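Local coordinates for LAE5 (Uncultured bacterium, PDB 5JD3), which probably hydrolyses ester bonds as a serine esterase of the GDSL-like lipase/acylhydrolase family, with an alpha/beta fold built on a parallel sheet, at residues G196-Y201 and Q223-A228; I154-Y159 and L190-Q195; F160-R165 and W212-P217. One frame throughout, in Å; residues are numbered along the deposited sequence.

Overall arrangement
The three contacts lie in the C-terminal part of the fold and extend from the sheet to the loops that carry the probable catalytic histidine. Contact 2 pairs strands 152-156 and 190-192 at one border of the five-stranded parallel sheet. Contact 1, its centre about 10 Å from that of contact 2, packs helix 194-201, which contact 2 also uses, against helix 219-232. Contact 3 joins the loops after strand 152-156 and before helix 219-232, its centre about 12 Å from that of contact 1 and about 15 Å from that of contact 2. Along the chain contact 2 closes before contact 1 opens, whereas contact 3 interleaves with both, joining the His216 loop to the one leaving strand 152-156.

Contact 1 of 3, residues G196-Y201 and Q223-A228; sequences GAFDRY and QVIANA
Two helices close to the sheet edge, 194-201 and 219-232, pack here through small, branched and aromatic side chains, with Val224 at the centre, touching Ala197, Phe198 and Tyr201. The short axes come within 9.4 Å and run at 126° between their N-to-C directions, a steep crossing closer to antiparallel than to parallel. Ala197 sits where the backbones are nearest, and its CB touches both Val224 CG1 and, at 3.8 Å, Ala228 CB; two alanines facing each other let the helices approach at this end. The two methyls of Val224 divide the work. CG1, placed anti to the backbone N (chi1 166°), lies over one face of the Phe198 ring, 4.0 Å from its centroid, in a CH-pi contact shifted toward the rim. CG2 turns instead to the ring of Tyr201 and meets its CD1 at 3.7 Å. The far end of Phe198 continues past Val224 to the next residue, where CZ reaches Ile225 CG1 at 3.6 Å. No hydrogen bond crosses the interface, so the fit rests on apolar contact alone. At the outer end the hydroxyl of Tyr201 is hydrogen-bonded to Gln209, in the loop that leads toward helix 219-232. Phe198 and Ile225 both meet Tyr159, in the run that follows strand 152-156, while helix 59-70 is reached by Ile225 through Tyr59 and by Ala226 through Leu62 and Leu63.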
loop_
_atom_site.group_PDB
_atom_site.type_symbol
_atom_site.label_atom_id
_atom_site.label_comp_id
_atom_site.label_asym_id
_atom_site.label_seq_id
_atom_site.Cartn_x
_atom_site.Cartn_y
_atom_site.Cartn_z
ATOM N N GLY A 196 -10.452 -6.545 2.275
ATOM C CA GLY A 196 -11.073 -7.663 2.961
ATOM C C GLY A 196 -10.788 -7.630 4.449
ATOM O O GLY A 196 -11.646 -7.977 5.262
ATOM N N ALA A 197 -9.578 -7.209 4.806
ATOM C CA ALA A 197 -9.185 -7.089 6.204
ATOM C C ALA A 197 -10.058 -6.067 6.920
ATOM O O ALA A 197 -10.494 -6.294 8.050
ATOM C CB ALA A 197 -7.715 -6.707 6.317
ATOM N N PHE A 198 -10.314 -4.943 6.257
ATOM C CA PHE A 198 -11.198 -3.925 6.810
ATOM C C PHE A 198 -12.631 -4.436 6.890
ATOM O O PHE A 198 -13.345 -4.146 7.849
ATOM C CB PHE A 198 -11.140 -2.640 5.978
ATOM C CG PHE A 198 -10.009 -1.722 6.355
ATOM C CD1 PHE A 198 -9.950 -1.162 7.621
ATOM C CD2 PHE A 198 -9.015 -1.411 5.442
ATOM C CE1 PHE A 198 -8.914 -0.316 7.973
ATOM C CE2 PHE A 198 -7.976 -0.564 5.789
ATOM C CZ PHE A 198 -7.927 -0.016 7.056
ATOM N N ASP A 199 -13.044 -5.206 5.886
ATOM C CA ASP A 199 -14.392 -5.770 5.854
ATOM C C ASP A 199 -14.645 -6.692 7.042
ATOM O O ASP A 199 -15.762 -6.765 7.554
ATOM C CB ASP A 199 -14.630 -6.531 4.547
ATOM C CG ASP A 199 -14.758 -5.609 3.350
ATOM O OD1 ASP A 199 -14.791 -4.375 3.549
ATOM O OD2 ASP A 199 -14.838 -6.116 2.212
ATOM N N ARG A 200 -13.606 -7.397 7.476
ATOM C CA ARG A 200 -13.708 -8.262 8.645
ATOM C C ARG A 200 -13.820 -7.434 9.920
ATOM O O ARG A 200 -14.610 -7.748 10.810
ATOM C CB ARG A 200 -12.508 -9.206 8.725
ATOM C CG ARG A 200 -12.715 -10.529 8.006
ATOM C CD ARG A 200 -11.414 -11.304 7.882
ATOM N NE ARG A 200 -10.657 -10.908 6.699
ATOM C CZ ARG A 200 -9.332 -10.831 6.650
ATOM N NH1 ARG A 200 -8.727 -10.462 5.528
ATOM N NH2 ARG A 200 -8.609 -11.119 7.724
ATOM N N TYR A 201 -13.023 -6.373 9.997
ATOM C CA TYR A 201 -13.055 -5.466 11.138
ATOM C C TYR A 201 -14.419 -4.797 11.267
ATOM O O TYR A 201 -14.951 -4.660 12.369
ATOM C CB TYR A 201 -11.961 -4.402 11.005
ATOM C CG TYR A 201 -11.784 -3.535 12.234
ATOM C CD1 TYR A 201 -10.813 -3.832 13.182
ATOM C CD2 TYR A 201 -12.584 -2.417 12.444
ATOM C CE1 TYR A 201 -10.646 -3.041 14.305
ATOM C CE2 TYR A 201 -12.425 -1.625 13.565
ATOM C CZ TYR A 201 -11.454 -1.939 14.489
ATOM O OH TYR A 201 -11.293 -1.148 15.604
ATOM N N GLN A 223 -3.087 -0.792 11.924
ATOM C CA GLN A 223 -2.726 -2.117 12.412
ATOM C C GLN A 223 -3.466 -3.185 11.613
ATOM O O GLN A 223 -2.947 -4.278 11.391
ATOM C CB GLN A 223 -3.035 -2.249 13.905
ATOM C CG GLN A 223 -2.447 -3.496 14.551
ATOM C CD GLN A 223 -0.936 -3.437 14.671
ATOM O OE1 GLN A 223 -0.395 -2.660 15.459
ATOM N NE2 GLN A 223 -0.247 -4.257 13.887
ATOM N N VAL A 224 -4.681 -2.857 11.184
ATOM C CA VAL A 224 -5.452 -3.736 10.313
ATOM C C VAL A 224 -4.719 -3.925 8.992
ATOM O O VAL A 224 -4.591 -5.045 8.493
ATOM C CB VAL A 224 -6.867 -3.178 10.049
ATOM C CG1 VAL A 224 -7.532 -3.915 8.893
ATOM C CG2 VAL A 224 -7.717 -3.263 11.309
ATOM N N ILE A 225 -4.230 -2.820 8.437
ATOM C CA ILE A 225 -3.461 -2.853 7.200
ATOM C C ILE A 225 -2.174 -3.651 7.378
ATOM O O ILE A 225 -1.833 -4.495 6.547
ATOM C CB ILE A 225 -3.108 -1.432 6.718
ATOM C CG1 ILE A 225 -4.381 -0.629 6.450
ATOM C CG2 ILE A 225 -2.243 -1.488 5.471
ATOM C CD1 ILE A 225 -4.121 0.801 6.029
ATOM N N ALA A 226 -1.468 -3.380 8.471
ATOM C CA ALA A 226 -0.198 -4.037 8.753
ATOM C C ALA A 226 -0.367 -5.541 8.949
ATOM O O ALA A 226 0.441 -6.329 8.466
ATOM C CB ALA A 226 0.453 -3.416 9.981
ATOM N N ASN A 227 -1.422 -5.932 9.656
ATOM C CA ASN A 227 -1.665 -7.341 9.946
ATOM C C ASN A 227 -2.066 -8.137 8.708
ATOM O O ASN A 227 -1.793 -9.333 8.618
ATOM C CB ASN A 227 -2.737 -7.483 11.026
ATOM C CG ASN A 227 -2.220 -7.132 12.407
ATOM O OD1 ASN A 227 -1.072 -6.715 12.565
ATOM N ND2 ASN A 227 -3.066 -7.296 13.416
ATOM N N ALA A 228 -2.714 -7.471 7.757
ATOM C CA ALA A 228 -3.054 -8.105 6.490
ATOM C C ALA A 228 -1.781 -8.410 5.708
ATOM O O ALA A 228 -1.646 -9.475 5.104
ATOM C CB ALA A 228 -3.983 -7.217 5.679
#

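Contact 2 of 3, residues I154-Y159 and L190-Q195; sequences ILLTPY and LLVDVQ
Leu190 O receives the N-H of Leu155 at 2.7 Å, the shortest of three backbone bonds that join the strands. Leu155 O then accepts from Val192 N at 2.9 Å, and Val192 O from Thr157 N at 3.2 Å, the alternation expected of parallel pairing between strand 152-156 and strand 190-192. Ile154, Leu156, Leu190 and Val192 project from one face of the sheet. There a chi1 of -57° sets Ile154 CG1 opposite the carbonyl carbon and CG2 opposite the backbone N; CG2 meets Val192 CG2 at 3.6 Å, while CG1 lies alongside Leu190 CD2. An alanine in place of Ile154 lacks both branches, which is likely to open a gap beside Leu190 CD2 and cost Val192 CG2 its contact with Ile154 CG2. Past the strands, Thr157 CG2 fits against the start of helix 194-201, 3.2 Å from Val194 N. Asp193 caps that helix, its OD2 bonded to Gly196 N and paired with Arg181. Gln195 OE1 accepts a hydrogen bond from Phe160 N and lies beside Tyr159, 3.3 Å from its CA. With helix 168-187 linking the strands, this is a classic beta-alpha-beta unit at the border of a parallel sheet.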
loop_
_atom_site.group_PDB
_atom_site.type_symbol
_atom_site.label_atom_id
_atom_site.label_comp_id
_atom_site.label_asym_id
_atom_site.label_seq_id
_atom_site.Cartn_x
_atom_site.Cartn_y
_atom_site.Cartn_z
ATOM N N ILE A 154 5.050 -7.203 -3.796
ATOM C CA ILE A 154 3.782 -7.283 -3.082
ATOM C C ILE A 154 2.836 -6.156 -3.481
ATOM O O ILE A 154 3.202 -4.982 -3.436
ATOM C CB ILE A 154 3.991 -7.237 -1.553
ATOM C CG1 ILE A 154 4.931 -8.357 -1.100
ATOM C CG2 ILE A 154 2.660 -7.335 -0.830
ATOM C CD1 ILE A 154 6.362 -7.909 -0.884
ATOM N N LEU A 155 1.619 -6.518 -3.872
ATOM C CA LEU A 155 0.609 -5.529 -4.225
ATOM C C LEU A 155 -0.485 -5.467 -3.166
ATOM O O LEU A 155 -1.187 -6.449 -2.926
ATOM C CB LEU A 155 0.003 -5.840 -5.595
ATOM C CG LEU A 155 0.993 -5.862 -6.761
ATOM C CD1 LEU A 155 0.266 -6.022 -8.089
ATOM C CD2 LEU A 155 1.846 -4.606 -6.759
ATOM N N LEU A 156 -0.617 -4.308 -2.530
ATOM C CA LEU A 156 -1.651 -4.100 -1.524
ATOM C C LEU A 156 -2.825 -3.350 -2.136
ATOM O O LEU A 156 -2.663 -2.243 -2.651
ATOM C CB LEU A 156 -1.100 -3.334 -0.317
ATOM C CG LEU A 156 -0.050 -4.023 0.562
ATOM C CD1 LEU A 156 1.349 -3.908 -0.031
ATOM C CD2 LEU A 156 -0.083 -3.458 1.975
ATOM N N THR A 157 -4.006 -3.958 -2.080
ATOM C CA THR A 157 -5.191 -3.390 -2.712
ATOM C C THR A 157 -5.581 -2.051 -2.092
ATOM O O THR A 157 -5.418 -1.844 -0.888
ATOM C CB THR A 157 -6.395 -4.362 -2.630
ATOM O OG1 THR A 157 -7.500 -3.832 -3.372
ATOM C CG2 THR A 157 -6.823 -4.584 -1.189
ATOM N N PRO A 158 -6.074 -1.122 -2.924
ATOM C CA PRO A 158 -6.653 0.104 -2.373
ATOM C C PRO A 158 -7.927 -0.235 -1.615
ATOM O O PRO A 158 -8.534 -1.269 -1.888
ATOM C CB PRO A 158 -6.946 0.948 -3.615
ATOM C CG PRO A 158 -7.111 -0.052 -4.713
ATOM C CD PRO A 158 -6.136 -1.150 -4.396
ATOM N N TYR A 159 -8.326 0.610 -0.674
ATOM C CA TYR A 159 -9.497 0.305 0.129
ATOM C C TYR A 159 -10.392 1.516 0.333
ATOM O O TYR A 159 -9.989 2.658 0.109
ATOM C CB TYR A 159 -9.080 -0.257 1.493
ATOM C CG TYR A 159 -8.391 0.752 2.385
ATOM C CD1 TYR A 159 -9.121 1.557 3.253
ATOM C CD2 TYR A 159 -7.014 0.904 2.358
ATOM C CE1 TYR A 159 -8.496 2.484 4.063
ATOM C CE2 TYR A 159 -6.385 1.825 3.170
ATOM C CZ TYR A 159 -7.127 2.613 4.016
ATOM O OH TYR A 159 -6.494 3.531 4.822
ATOM N N LEU A 190 2.539 -11.145 -5.035
ATOM C CA LEU A 190 1.770 -11.431 -3.834
ATOM C C LEU A 190 0.741 -10.327 -3.632
ATOM O O LEU A 190 1.080 -9.144 -3.666
ATOM C CB LEU A 190 2.688 -11.544 -2.614
ATOM C CG LEU A 190 2.019 -11.789 -1.261
ATOM C CD1 LEU A 190 1.174 -13.052 -1.298
ATOM C CD2 LEU A 190 3.063 -11.873 -0.160
ATOM N N LEU A 191 -0.517 -10.707 -3.436
ATOM C CA LEU A 191 -1.562 -9.714 -3.230
ATOM C C LEU A 191 -2.074 -9.711 -1.797
ATOM O O LEU A 191 -2.532 -10.731 -1.285
ATOM C CB LEU A 191 -2.730 -9.940 -4.188
ATOM C CG LEU A 191 -3.811 -8.867 -4.041
ATOM C CD1 LEU A 191 -4.084 -8.209 -5.377
ATOM C CD2 LEU A 191 -5.095 -9.435 -3.446
ATOM N N VAL A 192 -1.994 -8.549 -1.160
ATOM C CA VAL A 192 -2.540 -8.371 0.177
ATOM C C VAL A 192 -3.938 -7.772 0.094
ATOM O O VAL A 192 -4.121 -6.663 -0.409
ATOM C CB VAL A 192 -1.644 -7.466 1.039
ATOM C CG1 VAL A 192 -2.277 -7.240 2.400
ATOM C CG2 VAL A 192 -0.262 -8.079 1.185
ATOM N N ASP A 193 -4.924 -8.517 0.582
ATOM C CA ASP A 193 -6.305 -8.055 0.566
ATOM C C ASP A 193 -6.591 -7.167 1.773
ATOM O O ASP A 193 -7.155 -7.617 2.771
ATOM C CB ASP A 193 -7.268 -9.244 0.537
ATOM C CG ASP A 193 -8.718 -8.819 0.407
ATOM O OD1 ASP A 193 -9.604 -9.600 0.811
ATOM O OD2 ASP A 193 -8.971 -7.705 -0.100
ATOM N N VAL A 194 -6.188 -5.905 1.674
ATOM C CA VAL A 194 -6.405 -4.931 2.736
ATOM C C VAL A 194 -7.890 -4.618 2.898
ATOM O O VAL A 194 -8.388 -4.492 4.018
ATOM C CB VAL A 194 -5.639 -3.623 2.459
ATOM C CG1 VAL A 194 -5.828 -2.638 3.605
ATOM C CG2 VAL A 194 -4.162 -3.912 2.236
ATOM N N GLN A 195 -8.589 -4.496 1.773
ATOM C CA GLN A 195 -10.021 -4.213 1.779
ATOM C C GLN A 195 -10.791 -5.287 2.539
ATOM O O GLN A 195 -11.668 -4.981 3.345
ATOM C CB GLN A 195 -10.554 -4.102 0.349
ATOM C CG GLN A 195 -12.049 -3.833 0.263
ATOM C CD GLN A 195 -12.430 -2.478 0.822
ATOM O OE1 GLN A 195 -12.239 -1.449 0.172
ATOM N NE2 GLN A 195 -12.972 -2.468 2.035
#

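Contact 3 of 3, residues F160-R165 and W212-P217; sequences FIEPNR and WDRIHP
Charge and ring meet at Arg214, whose guanidinium is used on both an edge and a face. Its NH1 forms a salt bridge with Glu162 OE1, modelled at a short and doubtful 2.5 Å; the carboxylate oxygen lies in the guanidinium plane, but the donor comes from above the carboxylate plane, the two groups being turned 79° apart. Phe160 CZ lies over the centre of one guanidinium face, 3.4 Å from Arg214 CZ, with the planes 54° apart. A bend at chi3 (-72°) brings the Arg214 tip back to this pair. A single backbone hydrogen bond crosses, from Ile161 N to Arg214 O at 3.0 Å. Apolar contacts follow: Ile215 CD1 meets the edge of the Phe160 ring at CD1, 3.6 Å away, and Ile161 CD1 reaches Pro217 CB. Within 212-217, Asp213 OD1 accepts from Ile215 N, an Asx turn, and from His216 N, completing an Asx motif, while OD2 accepts from His216 ND1 at 2.8 Å; with Ser36 OG bonded to His216 NE2, this is consistent with a Ser-His-Asp triad. Phe160 rests on helix 168-187 (Met169, Met173) and Ile215 on helix 113-121 (Ile113, Trp117), while Ile37 of helix 36-39 touches both Ile215 and His216.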
loop_
_atom_site.group_PDB
_atom_site.type_symbol
_atom_site.label_atom_id
_atom_site.label_comp_id
_atom_site.label_asym_id
_atom_site.label_seq_id
_atom_site.Cartn_x
_atom_site.Cartn_y
_atom_site.Cartn_z
ATOM N N PHE A 160 -11.615 1.240 0.765
ATOM C CA PHE A 160 -12.539 2.265 1.214
ATOM C C PHE A 160 -13.224 1.727 2.461
ATOM O O PHE A 160 -13.880 0.688 2.411
ATOM C CB PHE A 160 -13.552 2.610 0.121
ATOM C CG PHE A 160 -14.376 3.832 0.416
ATOM C CD1 PHE A 160 -13.797 4.954 0.986
ATOM C CD2 PHE A 160 -15.725 3.866 0.103
ATOM C CE1 PHE A 160 -14.552 6.082 1.253
ATOM C CE2 PHE A 160 -16.485 4.991 0.366
ATOM C CZ PHE A 160 -15.897 6.100 0.942
ATOM N N ILE A 161 -13.048 2.409 3.588
ATOM C CA ILE A 161 -13.619 1.932 4.841
ATOM C C ILE A 161 -15.125 2.184 4.841
ATOM O O ILE A 161 -15.630 3.062 5.541
ATOM C CB ILE A 161 -12.956 2.598 6.062
ATOM C CG1 ILE A 161 -11.434 2.524 5.935
ATOM C CG2 ILE A 161 -13.392 1.917 7.352
ATOM C CD1 ILE A 161 -10.688 3.133 7.102
ATOM N N GLU A 162 -15.830 1.401 4.031
ATOM C CA GLU A 162 -17.273 1.525 3.880
ATOM C C GLU A 162 -17.878 0.166 3.546
ATOM O O GLU A 162 -17.619 -0.385 2.477
ATOM C CB GLU A 162 -17.617 2.543 2.792
ATOM C CG GLU A 162 -19.103 2.671 2.510
ATOM C CD GLU A 162 -19.897 3.061 3.741
ATOM O OE1 GLU A 162 -19.530 4.061 4.393
ATOM O OE2 GLU A 162 -20.884 2.365 4.061
ATOM N N PRO A 163 -18.681 -0.383 4.469
ATOM C CA PRO A 163 -19.286 -1.709 4.293
ATOM C C PRO A 163 -20.357 -1.751 3.202
ATOM O O PRO A 163 -20.609 -2.820 2.648
ATOM C CB PRO A 163 -19.898 -1.999 5.668
ATOM C CG PRO A 163 -20.126 -0.660 6.272
ATOM C CD PRO A 163 -19.005 0.204 5.780
ATOM N N ASN A 164 -20.978 -0.613 2.903
ATOM C CA ASN A 164 -21.996 -0.561 1.858
ATOM C C ASN A 164 -21.393 -0.847 0.486
ATOM O O ASN A 164 -20.698 -0.006 -0.083
ATOM C CB ASN A 164 -22.697 0.798 1.848
ATOM C CG ASN A 164 -23.830 0.859 0.843
ATOM O OD1 ASN A 164 -24.397 -0.167 0.473
ATOM N ND2 ASN A 164 -24.161 2.064 0.392
ATOM N N ARG A 165 -21.669 -2.035 -0.041
ATOM C CA ARG A 165 -21.048 -2.492 -1.280
ATOM C C ARG A 165 -21.639 -1.827 -2.521
ATOM O O ARG A 165 -21.057 -1.902 -3.604
ATOM C CB ARG A 165 -21.170 -4.013 -1.401
ATOM C CG ARG A 165 -20.539 -4.768 -0.245
ATOM C CD ARG A 165 -19.052 -4.472 -0.143
ATOM N NE ARG A 165 -18.293 -5.080 -1.232
ATOM C CZ ARG A 165 -17.583 -6.198 -1.111
ATOM N NH1 ARG A 165 -17.526 -6.829 0.053
ATOM N NH2 ARG A 165 -16.920 -6.682 -2.153
ATOM N N TRP A 212 -12.900 8.979 10.236
ATOM C CA TRP A 212 -13.981 9.908 9.928
ATOM C C TRP A 212 -14.205 10.022 8.422
ATOM O O TRP A 212 -15.344 10.085 7.963
ATOM C CB TRP A 212 -13.692 11.291 10.518
ATOM C CG TRP A 212 -14.088 11.439 11.960
ATOM C CD1 TRP A 212 -14.541 10.456 12.793
ATOM C CD2 TRP A 212 -14.077 12.646 12.734
ATOM N NE1 TRP A 212 -14.807 10.976 14.038
ATOM C CE2 TRP A 212 -14.529 12.318 14.027
ATOM C CE3 TRP A 212 -13.725 13.971 12.457
ATOM C CZ2 TRP A 212 -14.641 13.268 15.042
ATOM C CZ3 TRP A 212 -13.835 14.912 13.466
ATOM C CH2 TRP A 212 -14.290 14.555 14.742
ATOM N N ASP A 213 -13.118 10.038 7.655
ATOM C CA ASP A 213 -13.218 10.166 6.204
ATOM C C ASP A 213 -13.156 8.814 5.496
ATOM O O ASP A 213 -13.056 8.755 4.270
ATOM C CB ASP A 213 -12.120 11.094 5.665
ATOM C CG ASP A 213 -10.711 10.613 5.997
ATOM O OD1 ASP A 213 -10.523 9.423 6.329
ATOM O OD2 ASP A 213 -9.777 11.437 5.912
ATOM N N ARG A 214 -13.192 7.740 6.282
ATOM C CA ARG A 214 -13.194 6.373 5.762
ATOM C C ARG A 214 -11.965 6.053 4.909
ATOM O O ARG A 214 -11.990 5.122 4.105
ATOM C CB ARG A 214 -14.469 6.117 4.951
ATOM C CG ARG A 214 -15.750 6.245 5.760
ATOM C CD ARG A 214 -16.986 6.014 4.902
ATOM N NE ARG A 214 -17.236 7.119 3.982
ATOM C CZ ARG A 214 -18.268 7.173 3.144
ATOM N NH1 ARG A 214 -19.146 6.180 3.107
ATOM N NH2 ARG A 214 -18.421 8.219 2.343
ATOM N N ILE A 215 -10.895 6.822 5.087
ATOM C CA ILE A 215 -9.658 6.598 4.343
ATOM C C ILE A 215 -8.433 6.659 5.250
ATOM O O ILE A 215 -7.631 5.726 5.276
ATOM C CB ILE A 215 -9.484 7.619 3.202
ATOM C CG1 ILE A 215 -10.485 7.341 2.081
ATOM C CG2 ILE A 215 -8.068 7.561 2.651
ATOM C CD1 ILE A 215 -10.332 5.970 1.452
ATOM N N HIS A 216 -8.286 7.762 5.980
ATOM C CA HIS A 216 -7.175 7.926 6.916
ATOM C C HIS A 216 -7.584 7.473 8.315
ATOM O O HIS A 216 -8.271 8.203 9.030
ATOM C CB HIS A 216 -6.707 9.384 6.956
ATOM C CG HIS A 216 -6.379 9.953 5.611
ATOM N ND1 HIS A 216 -7.271 10.711 4.885
ATOM C CD2 HIS A 216 -5.253 9.879 4.862
ATOM C CE1 HIS A 216 -6.711 11.078 3.746
ATOM N NE2 HIS A 216 -5.486 10.586 3.707
ATOM N N PRO A 217 -7.154 6.268 8.714
ATOM C CA PRO A 217 -7.612 5.679 9.972
ATOM C C PRO A 217 -6.737 6.052 11.161
ATOM O O PRO A 217 -5.675 6.650 10.983
ATOM C CB PRO A 217 -7.519 4.182 9.690
ATOM C CG PRO A 217 -6.313 4.075 8.799
ATOM C CD PRO A 217 -6.240 5.363 7.996
#